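Local coordinates for transcriptional regulator, TetR family (Cytophaga hutchinsonii, PDB 3EUP), which probably binds operator DNA as a dimer through an N-terminal helix-turn-helix domain and regulates transcription, as other TetR-family proteins do, at residues A[88-91]-A[92-96]; A[101-105]-A[106-110]; A[179-182]-A[183-186]; A[139-142]-A[143-147]; A[65-68]-A[69-73]. All blocks are in the same frame, centred on the assembly; numbering follows the deposited sequence.

Interaction 1 of 5, residues A[88-91]-A[92-96]; sequences LLVY and SSMYN
The carbonyl oxygen of Val-90 is gripped twice from the next turn of chain. Met-94 N donates to Val-90 O over 3.0 Å, in the carbonyl plane and fairly straight at 159°. The hydroxyl of Ser-93 adds a weak bond, OG to Val-90 O at 3.3 Å; that serine oxygen sits between its own backbone N and carbonyl carbon (chi1 85°), which turns it back toward the start of the helix. One residue on, Tyr-95 N reaches Tyr-91 O at 2.9 Å and continues the helical ladder. Before them, two waters stand between Leu-89 O and the N-H groups of Ser-92 and Ser-93: Leu-89 O takes a bond from each, one of them weak, and each water accepts from one of these nitrogens.

On the apolar side, Met-94 is extended through CG and SD but bent at its last torsion, so its methyl swings back to Val-90, with CE 3.9 Å from CG2. Met-94 CE also lies 4.1 Å from Tyr-91 CD1, approaching the ring obliquely, while Val-90 CG2 lies over the centre of one ring face. The phenol is tethered at its far end by a hydrogen bond between Tyr-91 OH and Trp-135 NE1. Around this helix start, Met-94 and Tyr-91 lean on Leu-74 of helix 55-78, Tyr-91 meets Met-165 and Val-169 of helix 158-179, and Leu-88 is buried against helix 122-148.

Interaction 2 of 5, residues A[101-105]-A[106-110]; sequences SLFPV and GGCPL
A type II beta turn from Pro-104 to Gly-107 brings the chain round to the start of helix 109-117, and it is closed by Gly-107 N donating to Pro-104 O at 3.0 Å. The N-H points well at the oxygen (160°), although the donor stands above the carbonyl plane. Val-105 is extended at the second position and Gly-106 has positive phi (+93°) at the third, the pair of conformations that makes the turn type II.

Across the turn Phe-103 lays its ring edge against the returning backbone: CD2 is 3.8 Å from Gly-107 C, and CE2 comes within 4.0 Å of Cys-108 CB. Beside it the two prolines cross at about a right angle, Pro-104 CG 4.0 Å from Pro-109 CD, with Gly-107 O 3.7 Å from Pro-104 CD. Cys-108 is the N-cap of the helix, its SG anti to its backbone N and capping a backbone N further on, and Pro-109 follows as the first helical residue. In TetR-family terms the loop reaches back to the DNA-binding part of the chain: Asn-25 ND2, on helix 10-31, hydrogen-bonds to both Val-105 O and Gly-107 O. Leu-110 packs on Leu-174 of the second subunit.

Interaction 3 of 5, residues A[179-182]-A[183-186]; sequences TKNR and AYSD
Asn-181 and Tyr-184 cross obliquely, the amide lying over one face of the phenol ring with the two planes 38° apart. The amide nitrogen does the touching: ND2 rides 3.5 Å from Tyr-184 CZ, offset toward the rim. The other end of the same amide has a different task. With CG anti to the backbone N (chi1 -175°), Asn-181 sends OD1 forward to accept from Ala-183 N at 2.8 Å, the capping bond of an N-cap residue. Its main-chain oxygen is used as well, Tyr-184 N donating to Asn-181 O at 3.0 Å with the donor above the carbonyl plane. One asparagine thus holds two N-H groups of the first helical turn and covers a ring.

Thr-179 meets that ring at its edge, near the plane, with OG1 3.5 Å from Tyr-184 CD2. The hydroxyl also accepts from Asn-181 N at 3.2 Å, which makes an ST turn, and is hydrogen-bonded to Ile-175 O one turn back. Lys-180, with positive phi, carries the chain out of the preceding helix between these two residues. Further on, Asp-186 N closes on Arg-182 O at 2.8 Å.

The whole forms the tight surface turn between helices 158-179 and 182-197. Arg-182 extends toward helix 91-96, touching Tyr-95 and making a salt bridge with Asp-99 beyond it, while the Tyr-184 ring stacks on Phe-163 of the second subunit.

Interaction 4 of 5, residues A[139-142]-A[143-147]; sequences LVTI and IKKGI
Leu-139 and Ile-143 form the close-packed side of this helical turn, and Thr-141 with Lys-145 the side that faces solvent. Ile-143 N donates to Leu-139 O at 2.8 Å, nearly straight at 168°, and the isoleucine side chain then folds over the same oxygen. Its CG1 and CD1 both lie 3.3 Å from Leu-139 O, and CD1 is 4.4 Å from Leu-139 CB. The second torsion of Ile-143, 148°, falls short of fully extended and brings CD1 over that oxygen. Leu-88 packs on Ile-143 from helix 84-88, and Met-165 and Ile-166 of helix 158-179 pack on Leu-139.

Round the helix the side chains face solvent. Thr-141 and Lys-145 lie side by side and point the same way, meeting through CG2 and CE at 3.8 Å. Thr-141 puts its methyl anti to the backbone N, toward the lysine, and turns OG1 back to a hydrogen bond with Lys-137 O. The backbone bond is longer here, Lys-145 N to Thr-141 O being 3.2 Å. Lys-144 rests its CG 3.3 Å from Val-140 O before its chain bends near the tip.

The chemistry is that of an amphipathic helix: leucine and isoleucine seal the inward face, whereas the lysine side chains contribute methylenes to these contacts, and their ammonium ends, which probably carry charge, lie on the exposed side.

Interaction 5 of 5, residues A[65-68]-A[69-73]; sequences YNWG and HVKSV
Lys-71 crosses the indole of Trp-67 at about a right angle, one helical turn on, and rests its methylenes on the ring. CG sits over one face, 4.1 Å from the centroid of the five-membered ring and 29° off its normal, a CH-pi contact. CD comes closer still, 3.2 Å from Trp-67 NE1, toward the rim of the pyrrole part. The benzo part has a different neighbour: Val-70 CG1 approaches Trp-67 CZ3 obliquely at 3.9 Å. Two consecutive residues thus meet the two halves of one indole.

Torsions and backbone set this up. Trp-67 turns CG anti to its backbone N (chi1 -176°), which swings the ring along the helix toward the following turn, and Lys-71 bends at its third torsion (66°), about the CG-CD bond, where it lies against the ring. Beneath both, Lys-71 N donates to Trp-67 O at 2.9 Å, the helical bond that sets the two residues one turn apart. The neighbouring rungs continue the ladder: Ser-72 N to Gly-68 O is 2.9 Å, and Val-70 N to Asn-66 O is longer at 3.2 Å.

In the next shell, Trp-67 is met by Cys-108, Pro-109 and Leu-110, and Val-70 by Phe-103 and Pro-104, all from the loop before helix 109-117 and the start of that helix. Tyr-65 leans on Ile-17 and Glu-18 of helix 10-31.

Chemically, it is the aliphatic stem of the lysine that serves as an apolar lid for a buried aromatic, while the residue as a whole remains at the surface; the closest contacts are made by methylenes, so dispersion and CH-pi attraction probably carry much of it.

In the fold
Interactions 2 and 5 lie nearest the chain's centre and touch each other directly, Pro-109 and Leu-110 meeting Trp-67, so together they tie helix 55-78 to the start of helix 109-117. Interaction 1 borders both, through Met-94 on Val-73 and Tyr-95 on Phe-103, and reaches interaction 4 through Leu-88. Interaction 3 is the surface member, and interaction 4 is partly buried at the far end of helix 122-148. Chemistry follows place: helix starts in 1, 2 and 3 rely on water, a cysteine cap and an asparagine cap, whereas 4 and 5 are ladders within continuous helices, with apolar and lysine faces. Only 2 and 3 touch the second subunit.

Interaction 1 of 5, residues A[88-91]-A[92-96]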
loop_
_atom_site.group_PDB
_atom_site.type_symbol
_atom_site.label_atom_id
_atom_site.label_comp_id
_atom_site.label_asym_id
_atom_site.label_seq_id
_atom_site.Cartn_x
_atom_site.Cartn_y
_atom_site.Cartn_z
ATOM N N LEU A 88 15.563 10.476 10.623
ATOM C CA LEU A 88 14.582 10.497 9.544
ATOM C C LEU A 88 14.869 9.454 8.418
ATOM O O LEU A 88 13.985 9.152 7.588
ATOM C CB LEU A 88 14.465 11.926 8.959
ATOM C CG LEU A 88 13.970 13.035 9.896
ATOM C CD1 LEU A 88 14.028 14.390 9.186
ATOM C CD2 LEU A 88 12.538 12.754 10.420
ATOM N N LEU A 89 16.083 8.894 8.409
ATOM C CA LEU A 89 16.506 7.984 7.363
ATOM C C LEU A 89 16.819 6.574 7.838
ATOM O O LEU A 89 17.468 5.846 7.135
ATOM C CB LEU A 89 17.689 8.573 6.605
ATOM C CG LEU A 89 17.380 9.937 6.006
ATOM C CD1 LEU A 89 18.635 10.574 5.377
ATOM C CD2 LEU A 89 16.248 9.779 5.017
ATOM N N VAL A 90 16.285 6.147 8.976
ATOM C CA VAL A 90 16.474 4.765 9.427
ATOM C C VAL A 90 15.593 3.726 8.656
ATOM O O VAL A 90 15.743 2.521 8.856
ATOM C CB VAL A 90 16.149 4.659 10.914
ATOM C CG1 VAL A 90 17.106 5.558 11.769
ATOM C CG2 VAL A 90 14.672 5.042 11.142
ATOM N N TYR A 91 14.689 4.188 7.785
ATOM C CA TYR A 91 13.672 3.321 7.157
ATOM C C TYR A 91 14.267 2.248 6.250
ATOM O O TYR A 91 13.946 1.079 6.369
ATOM C CB TYR A 91 12.593 4.191 6.456
ATOM C CG TYR A 91 11.902 5.052 7.503
ATOM C CD1 TYR A 91 10.947 4.510 8.345
ATOM C CD2 TYR A 91 12.318 6.374 7.741
ATOM C CE1 TYR A 91 10.377 5.265 9.334
ATOM C CE2 TYR A 91 11.759 7.127 8.742
ATOM C CZ TYR A 91 10.790 6.573 9.533
ATOM O OH TYR A 91 10.239 7.302 10.545
ATOM N N SER A 92 15.177 2.622 5.380
ATOM C CA SER A 92 15.800 1.634 4.526
ATOM C C SER A 92 16.468 0.477 5.297
ATOM O O SER A 92 16.347 -0.695 4.916
ATOM C CB SER A 92 16.847 2.256 3.621
ATOM O OG SER A 92 17.341 1.227 2.815
ATOM N N SER A 93 17.156 0.784 6.386
ATOM C CA SER A 93 17.836 -0.287 7.075
ATOM C C SER A 93 16.771 -1.106 7.820
ATOM O O SER A 93 16.846 -2.330 7.841
ATOM C CB SER A 93 18.962 0.233 7.981
ATOM O OG SER A 93 18.436 0.594 9.230
ATOM N N MET A 94 15.742 -0.453 8.353
ATOM C CA MET A 94 14.701 -1.193 9.041
ATOM C C MET A 94 14.006 -2.207 8.122
ATOM O O MET A 94 13.753 -3.353 8.537
ATOM C CB MET A 94 13.709 -0.233 9.678
ATOM C CG MET A 94 12.652 -0.905 10.522
ATOM S SD MET A 94 11.480 0.313 11.246
ATOM C CE MET A 94 12.422 1.910 11.133
ATOM N N TYR A 95 13.716 -1.815 6.873
ATOM C CA TYR A 95 12.953 -2.683 5.971
ATOM C C TYR A 95 13.833 -3.665 5.198
ATOM O O TYR A 95 13.402 -4.775 4.931
ATOM C CB TYR A 95 12.101 -1.876 4.968
ATOM C CG TYR A 95 11.246 -2.753 4.045
ATOM C CD1 TYR A 95 10.118 -3.389 4.521
ATOM C CD2 TYR A 95 11.612 -2.967 2.718
ATOM C CE1 TYR A 95 9.329 -4.186 3.693
ATOM C CE2 TYR A 95 10.866 -3.789 1.887
ATOM C CZ TYR A 95 9.726 -4.379 2.371
ATOM O OH TYR A 95 8.950 -5.181 1.583
ATOM N N ASN A 96 15.039 -3.259 4.813
ATOM C CA ASN A 96 15.894 -4.116 3.987
ATOM C C ASN A 96 16.914 -4.999 4.727
ATOM O O ASN A 96 17.387 -5.971 4.143
ATOM C CB ASN A 96 16.681 -3.275 2.958
ATOM C CG ASN A 96 15.763 -2.459 2.021
ATOM O OD1 ASN A 96 15.712 -1.199 2.057
ATOM N ND2 ASN A 96 15.053 -3.178 1.171
HETATM O O HOH W 1 18.533 3.398 6.887
HETATM O O HOH W 2 15.812 5.313 4.917
#

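Interaction 2 of 5, residues A[101-105]-A[106-110]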
loop_
_atom_site.group_PDB
_atom_site.type_symbol
_atom_site.label_atom_id
_atom_site.label_comp_id
_atom_site.label_asym_id
_atom_site.label_seq_id
_atom_site.Cartn_x
_atom_site.Cartn_y
_atom_site.Cartn_z
ATOM N N SER A 101 13.998 -9.153 7.980
ATOM C CA SER A 101 13.607 -9.916 9.172
ATOM C C SER A 101 13.297 -9.011 10.384
ATOM O O SER A 101 12.661 -9.447 11.333
ATOM C CB SER A 101 14.627 -11.028 9.503
ATOM O OG SER A 101 15.780 -10.505 10.070
ATOM N N LEU A 102 13.676 -7.740 10.326
ATOM C CA LEU A 102 13.241 -6.769 11.365
ATOM C C LEU A 102 11.758 -6.355 11.282
ATOM O O LEU A 102 11.206 -5.869 12.266
ATOM C CB LEU A 102 14.120 -5.514 11.357
ATOM C CG LEU A 102 15.457 -5.531 12.111
ATOM C CD1 LEU A 102 16.084 -6.931 12.350
ATOM C CD2 LEU A 102 16.423 -4.577 11.412
ATOM N N PHE A 103 11.138 -6.496 10.110
ATOM C CA PHE A 103 9.706 -6.247 9.946
ATOM C C PHE A 103 8.913 -7.500 10.241
ATOM O O PHE A 103 9.432 -8.611 10.094
ATOM C CB PHE A 103 9.367 -5.837 8.513
ATOM C CG PHE A 103 9.127 -4.366 8.341
ATOM C CD1 PHE A 103 10.169 -3.488 8.389
ATOM C CD2 PHE A 103 7.863 -3.878 8.082
ATOM C CE1 PHE A 103 9.953 -2.139 8.207
ATOM C CE2 PHE A 103 7.649 -2.532 7.927
ATOM C CZ PHE A 103 8.697 -1.673 7.987
ATOM N N PRO A 104 7.638 -7.345 10.621
ATOM C CA PRO A 104 6.873 -8.568 10.837
ATOM C C PRO A 104 6.819 -9.406 9.557
ATOM O O PRO A 104 6.951 -8.882 8.443
ATOM C CB PRO A 104 5.467 -8.069 11.182
ATOM C CG PRO A 104 5.603 -6.618 11.480
ATOM C CD PRO A 104 6.826 -6.129 10.777
ATOM N N VAL A 105 6.644 -10.711 9.735
ATOM C CA VAL A 105 6.344 -11.596 8.604
ATOM C C VAL A 105 5.133 -11.058 7.835
ATOM O O VAL A 105 4.124 -10.754 8.440
ATOM C CB VAL A 105 6.021 -13.016 9.079
ATOM C CG1 VAL A 105 5.461 -13.868 7.917
ATOM C CG2 VAL A 105 7.288 -13.665 9.666
ATOM N N GLY A 106 5.245 -10.942 6.516
ATOM C CA GLY A 106 4.173 -10.334 5.699
ATOM C C GLY A 106 4.301 -8.846 5.430
ATOM O O GLY A 106 3.503 -8.291 4.670
ATOM N N GLY A 107 5.273 -8.177 6.051
ATOM C CA GLY A 107 5.590 -6.792 5.707
ATOM C C GLY A 107 4.878 -5.810 6.608
ATOM O O GLY A 107 4.666 -6.101 7.800
ATOM N N CYS A 108 4.502 -4.660 6.051
ATOM C CA CYS A 108 4.025 -3.559 6.856
ATOM C C CYS A 108 2.573 -3.783 7.221
ATOM O O CYS A 108 1.725 -3.872 6.330
ATOM C CB CYS A 108 4.141 -2.223 6.130
ATOM S SG CYS A 108 3.592 -0.823 7.115
ATOM N N PRO A 109 2.278 -3.877 8.537
ATOM C CA PRO A 109 0.881 -4.050 8.931
ATOM C C PRO A 109 -0.011 -2.840 8.614
ATOM O O PRO A 109 -1.240 -2.979 8.493
ATOM C CB PRO A 109 0.957 -4.304 10.427
ATOM C CG PRO A 109 2.285 -3.757 10.869
ATOM C CD PRO A 109 3.204 -3.907 9.685
ATOM N N LEU A 110 0.588 -1.655 8.488
ATOM C CA LEU A 110 -0.198 -0.463 8.272
ATOM C C LEU A 110 -0.710 -0.498 6.835
ATOM O O LEU A 110 -1.911 -0.316 6.568
ATOM C CB LEU A 110 0.658 0.761 8.590
ATOM C CG LEU A 110 0.189 2.152 8.277
ATOM C CD1 LEU A 110 1.192 3.154 8.896
ATOM C CD2 LEU A 110 0.070 2.303 6.774
#

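Interaction 3 of 5, residues A[179-182]-A[183-186]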
loop_
_atom_site.group_PDB
_atom_site.type_symbol
_atom_site.label_atom_id
_atom_site.label_comp_id
_atom_site.label_asym_id
_atom_site.label_seq_id
_atom_site.Cartn_x
_atom_site.Cartn_y
_atom_site.Cartn_z
ATOM N N THR A 179 7.187 -6.428 -6.942
ATOM C CA THR A 179 8.238 -6.849 -7.886
ATOM C C THR A 179 9.216 -7.887 -7.344
ATOM O O THR A 179 9.891 -8.550 -8.117
ATOM C CB THR A 179 9.058 -5.643 -8.323
ATOM O OG1 THR A 179 9.811 -5.123 -7.194
ATOM C CG2 THR A 179 8.135 -4.547 -8.974
ATOM N N LYS A 180 9.315 -7.996 -6.016
ATOM C CA LYS A 180 10.314 -8.849 -5.325
ATOM C C LYS A 180 11.760 -8.402 -5.583
ATOM O O LYS A 180 12.708 -9.196 -5.441
ATOM C CB LYS A 180 10.191 -10.340 -5.731
ATOM C CG LYS A 180 8.863 -10.992 -5.349
ATOM C CD LYS A 180 8.754 -12.415 -5.925
ATOM C CE LYS A 180 8.990 -13.513 -4.914
ATOM N NZ LYS A 180 8.947 -14.877 -5.591
ATOM N N ASN A 181 11.950 -7.148 -5.956
ATOM C CA ASN A 181 13.274 -6.709 -6.313
ATOM C C ASN A 181 13.641 -5.460 -5.531
ATOM O O ASN A 181 13.175 -4.386 -5.860
ATOM C CB ASN A 181 13.337 -6.439 -7.798
ATOM C CG ASN A 181 14.721 -6.087 -8.260
ATOM O OD1 ASN A 181 15.554 -5.693 -7.473
ATOM N ND2 ASN A 181 14.972 -6.239 -9.559
ATOM N N ARG A 182 14.505 -5.610 -4.540
ATOM C CA ARG A 182 14.923 -4.484 -3.690
ATOM C C ARG A 182 15.634 -3.365 -4.447
ATOM O O ARG A 182 15.721 -2.269 -3.932
ATOM C CB ARG A 182 15.824 -4.970 -2.555
ATOM C CG ARG A 182 15.070 -5.774 -1.495
ATOM C CD ARG A 182 15.988 -6.238 -0.340
ATOM N NE ARG A 182 15.278 -7.229 0.455
ATOM C CZ ARG A 182 14.295 -6.974 1.310
ATOM N NH1 ARG A 182 13.852 -5.733 1.537
ATOM N NH2 ARG A 182 13.746 -7.983 1.959
ATOM N N ALA A 183 16.147 -3.637 -5.652
ATOM C CA ALA A 183 16.810 -2.589 -6.429
ATOM C C ALA A 183 15.772 -1.534 -6.823
ATOM O O ALA A 183 16.063 -0.349 -6.949
ATOM C CB ALA A 183 17.473 -3.168 -7.667
ATOM N N TYR A 184 14.534 -1.955 -7.037
ATOM C CA TYR A 184 13.543 -0.987 -7.470
ATOM C C TYR A 184 13.129 -0.131 -6.282
ATOM O O TYR A 184 12.995 1.070 -6.423
ATOM C CB TYR A 184 12.336 -1.669 -8.102
ATOM C CG TYR A 184 12.640 -2.489 -9.321
ATOM C CD1 TYR A 184 13.643 -2.134 -10.230
ATOM C CD2 TYR A 184 11.906 -3.613 -9.582
ATOM C CE1 TYR A 184 13.894 -2.915 -11.354
ATOM C CE2 TYR A 184 12.162 -4.393 -10.693
ATOM C CZ TYR A 184 13.131 -4.040 -11.571
ATOM O OH TYR A 184 13.289 -4.859 -12.662
ATOM N N SER A 185 12.878 -0.749 -5.129
ATOM C CA SER A 185 12.507 0.024 -3.952
ATOM C C SER A 185 13.703 0.871 -3.484
ATOM O O SER A 185 13.507 1.956 -2.924
ATOM C CB SER A 185 11.948 -0.881 -2.850
ATOM O OG SER A 185 12.750 -2.061 -2.680
ATOM N N ASP A 186 14.947 0.412 -3.712
ATOM C CA ASP A 186 16.137 1.237 -3.343
ATOM C C ASP A 186 16.104 2.627 -4.009
ATOM O O ASP A 186 16.563 3.593 -3.428
ATOM C CB ASP A 186 17.478 0.531 -3.675
ATOM C CG ASP A 186 17.800 -0.580 -2.716
ATOM O OD1 ASP A 186 17.160 -0.642 -1.636
ATOM O OD2 ASP A 186 18.627 -1.444 -3.089
#

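Interaction 4 of 5, residues A[139-142]-A[143-147]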
loop_
_atom_site.group_PDB
_atom_site.type_symbol
_atom_site.label_atom_id
_atom_site.label_comp_id
_atom_site.label_asym_id
_atom_site.label_seq_id
_atom_site.Cartn_x
_atom_site.Cartn_y
_atom_site.Cartn_z
ATOM N N LEU A 139 7.335 12.232 13.444
ATOM C CA LEU A 139 8.223 12.782 12.432
ATOM C C LEU A 139 8.308 14.302 12.557
ATOM O O LEU A 139 9.410 14.872 12.514
ATOM C CB LEU A 139 7.782 12.398 11.010
ATOM C CG LEU A 139 7.859 10.924 10.589
ATOM C CD1 LEU A 139 7.370 10.778 9.120
ATOM C CD2 LEU A 139 9.258 10.298 10.765
ATOM N N VAL A 140 7.151 14.954 12.696
ATOM C CA VAL A 140 7.106 16.389 12.943
ATOM C C VAL A 140 7.965 16.789 14.190
ATOM O O VAL A 140 8.759 17.729 14.143
ATOM C CB VAL A 140 5.643 16.896 13.047
ATOM C CG1 VAL A 140 4.877 16.624 11.740
ATOM C CG2 VAL A 140 4.909 16.239 14.154
ATOM N N THR A 141 7.867 16.025 15.264
ATOM C CA THR A 141 8.681 16.296 16.470
ATOM C C THR A 141 10.179 16.241 16.163
ATOM O O THR A 141 10.932 17.121 16.604
ATOM C CB THR A 141 8.365 15.301 17.562
ATOM O OG1 THR A 141 6.986 15.448 17.875
ATOM C CG2 THR A 141 9.207 15.552 18.828
ATOM N N ILE A 142 10.600 15.221 15.402
ATOM C CA ILE A 142 12.001 15.111 14.975
ATOM C C ILE A 142 12.419 16.284 14.080
ATOM O O ILE A 142 13.473 16.910 14.305
ATOM C CB ILE A 142 12.284 13.782 14.281
ATOM C CG1 ILE A 142 12.240 12.642 15.310
ATOM C CG2 ILE A 142 13.637 13.826 13.573
ATOM C CD1 ILE A 142 12.190 11.210 14.696
ATOM N N ILE A 143 11.599 16.605 13.086
ATOM C CA ILE A 143 11.925 17.707 12.179
ATOM C C ILE A 143 12.063 19.052 12.962
ATOM O O ILE A 143 13.054 19.761 12.827
ATOM C CB ILE A 143 10.907 17.818 11.014
ATOM C CG1 ILE A 143 10.916 16.537 10.129
ATOM C CG2 ILE A 143 11.226 19.019 10.146
ATOM C CD1 ILE A 143 9.513 16.198 9.514
ATOM N N LYS A 144 11.082 19.364 13.803
ATOM C CA LYS A 144 11.126 20.593 14.584
ATOM C C LYS A 144 12.391 20.706 15.451
ATOM O O LYS A 144 12.949 21.788 15.590
ATOM C CB LYS A 144 9.886 20.712 15.469
ATOM C CG LYS A 144 8.576 20.963 14.719
ATOM C CD LYS A 144 7.558 21.542 15.698
ATOM C CE LYS A 144 6.134 21.336 15.238
ATOM N NZ LYS A 144 5.806 22.172 14.041
ATOM N N LYS A 145 12.823 19.592 16.045
ATOM C CA LYS A 145 14.089 19.552 16.766
ATOM C C LYS A 145 15.268 19.837 15.844
ATOM O O LYS A 145 16.192 20.551 16.212
ATOM C CB LYS A 145 14.294 18.198 17.430
ATOM C CG LYS A 145 13.396 18.006 18.616
ATOM C CD LYS A 145 13.687 16.693 19.264
ATOM C CE LYS A 145 12.635 16.336 20.260
ATOM N NZ LYS A 145 12.979 15.012 20.819
ATOM N N GLY A 146 15.232 19.260 14.648
ATOM C CA GLY A 146 16.244 19.513 13.647
ATOM C C GLY A 146 16.313 20.974 13.236
ATOM O O GLY A 146 17.404 21.516 13.012
ATOM N N ILE A 147 15.153 21.627 13.156
ATOM C CA ILE A 147 15.111 23.070 12.900
ATOM C C ILE A 147 15.765 23.874 14.035
ATOM O O ILE A 147 16.553 24.784 13.788
ATOM C CB ILE A 147 13.660 23.550 12.658
ATOM C CG1 ILE A 147 13.136 22.910 11.356
ATOM C CG2 ILE A 147 13.594 25.095 12.656
ATOM C CD1 ILE A 147 11.830 23.464 10.803
#

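Interaction 5 of 5, residues A[65-68]-A[69-73]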
loop_
_atom_site.group_PDB
_atom_site.type_symbol
_atom_site.label_atom_id
_atom_site.label_comp_id
_atom_site.label_asym_id
_atom_site.label_seq_id
_atom_site.Cartn_x
_atom_site.Cartn_y
_atom_site.Cartn_z
ATOM N N TYR A 65 0.127 -5.590 18.005
ATOM C CA TYR A 65 1.456 -6.220 18.180
ATOM C C TYR A 65 2.398 -6.013 16.969
ATOM O O TYR A 65 3.569 -5.681 17.117
ATOM C CB TYR A 65 1.304 -7.711 18.489
ATOM C CG TYR A 65 2.589 -8.500 18.514
ATOM C CD1 TYR A 65 3.222 -8.773 19.717
ATOM C CD2 TYR A 65 3.136 -9.027 17.345
ATOM C CE1 TYR A 65 4.369 -9.514 19.766
ATOM C CE2 TYR A 65 4.337 -9.766 17.384
ATOM C CZ TYR A 65 4.921 -10.021 18.599
ATOM O OH TYR A 65 6.088 -10.747 18.698
ATOM N N ASN A 66 1.876 -6.238 15.779
ATOM C CA ASN A 66 2.634 -6.051 14.533
ATOM C C ASN A 66 3.180 -4.649 14.332
ATOM O O ASN A 66 4.387 -4.455 14.074
ATOM C CB ASN A 66 1.766 -6.459 13.329
ATOM C CG ASN A 66 1.729 -7.963 13.133
ATOM O OD1 ASN A 66 0.755 -8.515 12.610
ATOM N ND2 ASN A 66 2.773 -8.634 13.581
ATOM N N TRP A 67 2.287 -3.675 14.469
ATOM C CA TRP A 67 2.663 -2.296 14.379
ATOM C C TRP A 67 3.483 -1.870 15.610
ATOM O O TRP A 67 4.437 -1.120 15.470
ATOM C CB TRP A 67 1.434 -1.422 14.162
ATOM C CG TRP A 67 1.787 -0.002 13.969
ATOM C CD1 TRP A 67 1.536 1.026 14.825
ATOM C CD2 TRP A 67 2.555 0.545 12.893
ATOM N NE1 TRP A 67 2.039 2.191 14.312
ATOM C CE2 TRP A 67 2.681 1.918 13.133
ATOM C CE3 TRP A 67 3.113 0.006 11.726
ATOM C CZ2 TRP A 67 3.326 2.767 12.249
ATOM C CZ3 TRP A 67 3.755 0.848 10.846
ATOM C CH2 TRP A 67 3.852 2.212 11.110
ATOM N N GLY A 68 3.126 -2.347 16.802
ATOM C CA GLY A 68 3.940 -2.054 17.989
ATOM C C GLY A 68 5.392 -2.515 17.769
ATOM O O GLY A 68 6.360 -1.868 18.222
ATOM N N HIS A 69 5.549 -3.640 17.068
ATOM C CA HIS A 69 6.872 -4.129 16.743
ATOM C C HIS A 69 7.604 -3.194 15.783
ATOM O O HIS A 69 8.807 -2.917 15.985
ATOM C CB HIS A 69 6.812 -5.511 16.134
ATOM C CG HIS A 69 8.155 -6.119 15.929
ATOM N ND1 HIS A 69 8.816 -6.078 14.719
ATOM C CD2 HIS A 69 8.993 -6.737 16.791
ATOM C CE1 HIS A 69 9.991 -6.667 14.842
ATOM N NE2 HIS A 69 10.123 -7.074 16.089
ATOM N N VAL A 70 6.910 -2.689 14.757
ATOM C CA VAL A 70 7.563 -1.764 13.835
ATOM C C VAL A 70 7.965 -0.496 14.605
ATOM O O VAL A 70 9.060 0.009 14.426
ATOM C CB VAL A 70 6.676 -1.366 12.623
ATOM C CG1 VAL A 70 7.367 -0.247 11.795
ATOM C CG2 VAL A 70 6.367 -2.568 11.754
ATOM N N LYS A 71 7.064 -0.002 15.452
ATOM C CA LYS A 71 7.319 1.182 16.268
ATOM C C LYS A 71 8.554 1.027 17.131
ATOM O O LYS A 71 9.397 1.938 17.177
ATOM C CB LYS A 71 6.123 1.504 17.148
ATOM C CG LYS A 71 5.054 2.310 16.421
ATOM C CD LYS A 71 3.690 2.177 17.072
ATOM C CE LYS A 71 3.565 2.754 18.418
ATOM N NZ LYS A 71 2.108 2.669 18.800
ATOM N N SER A 72 8.658 -0.125 17.796
ATOM C CA SER A 72 9.780 -0.418 18.686
ATOM C C SER A 72 11.113 -0.500 17.954
ATOM O O SER A 72 12.117 -0.039 18.470
ATOM C CB SER A 72 9.501 -1.683 19.500
ATOM O OG SER A 72 8.397 -1.424 20.318
ATOM N N VAL A 73 11.118 -1.047 16.753
ATOM C CA VAL A 73 12.329 -1.093 15.944
ATOM C C VAL A 73 12.728 0.300 15.564
ATOM O O VAL A 73 13.883 0.684 15.759
ATOM C CB VAL A 73 12.175 -1.948 14.688
ATOM C CG1 VAL A 73 13.354 -1.771 13.765
ATOM C CG2 VAL A 73 12.022 -3.431 15.057
#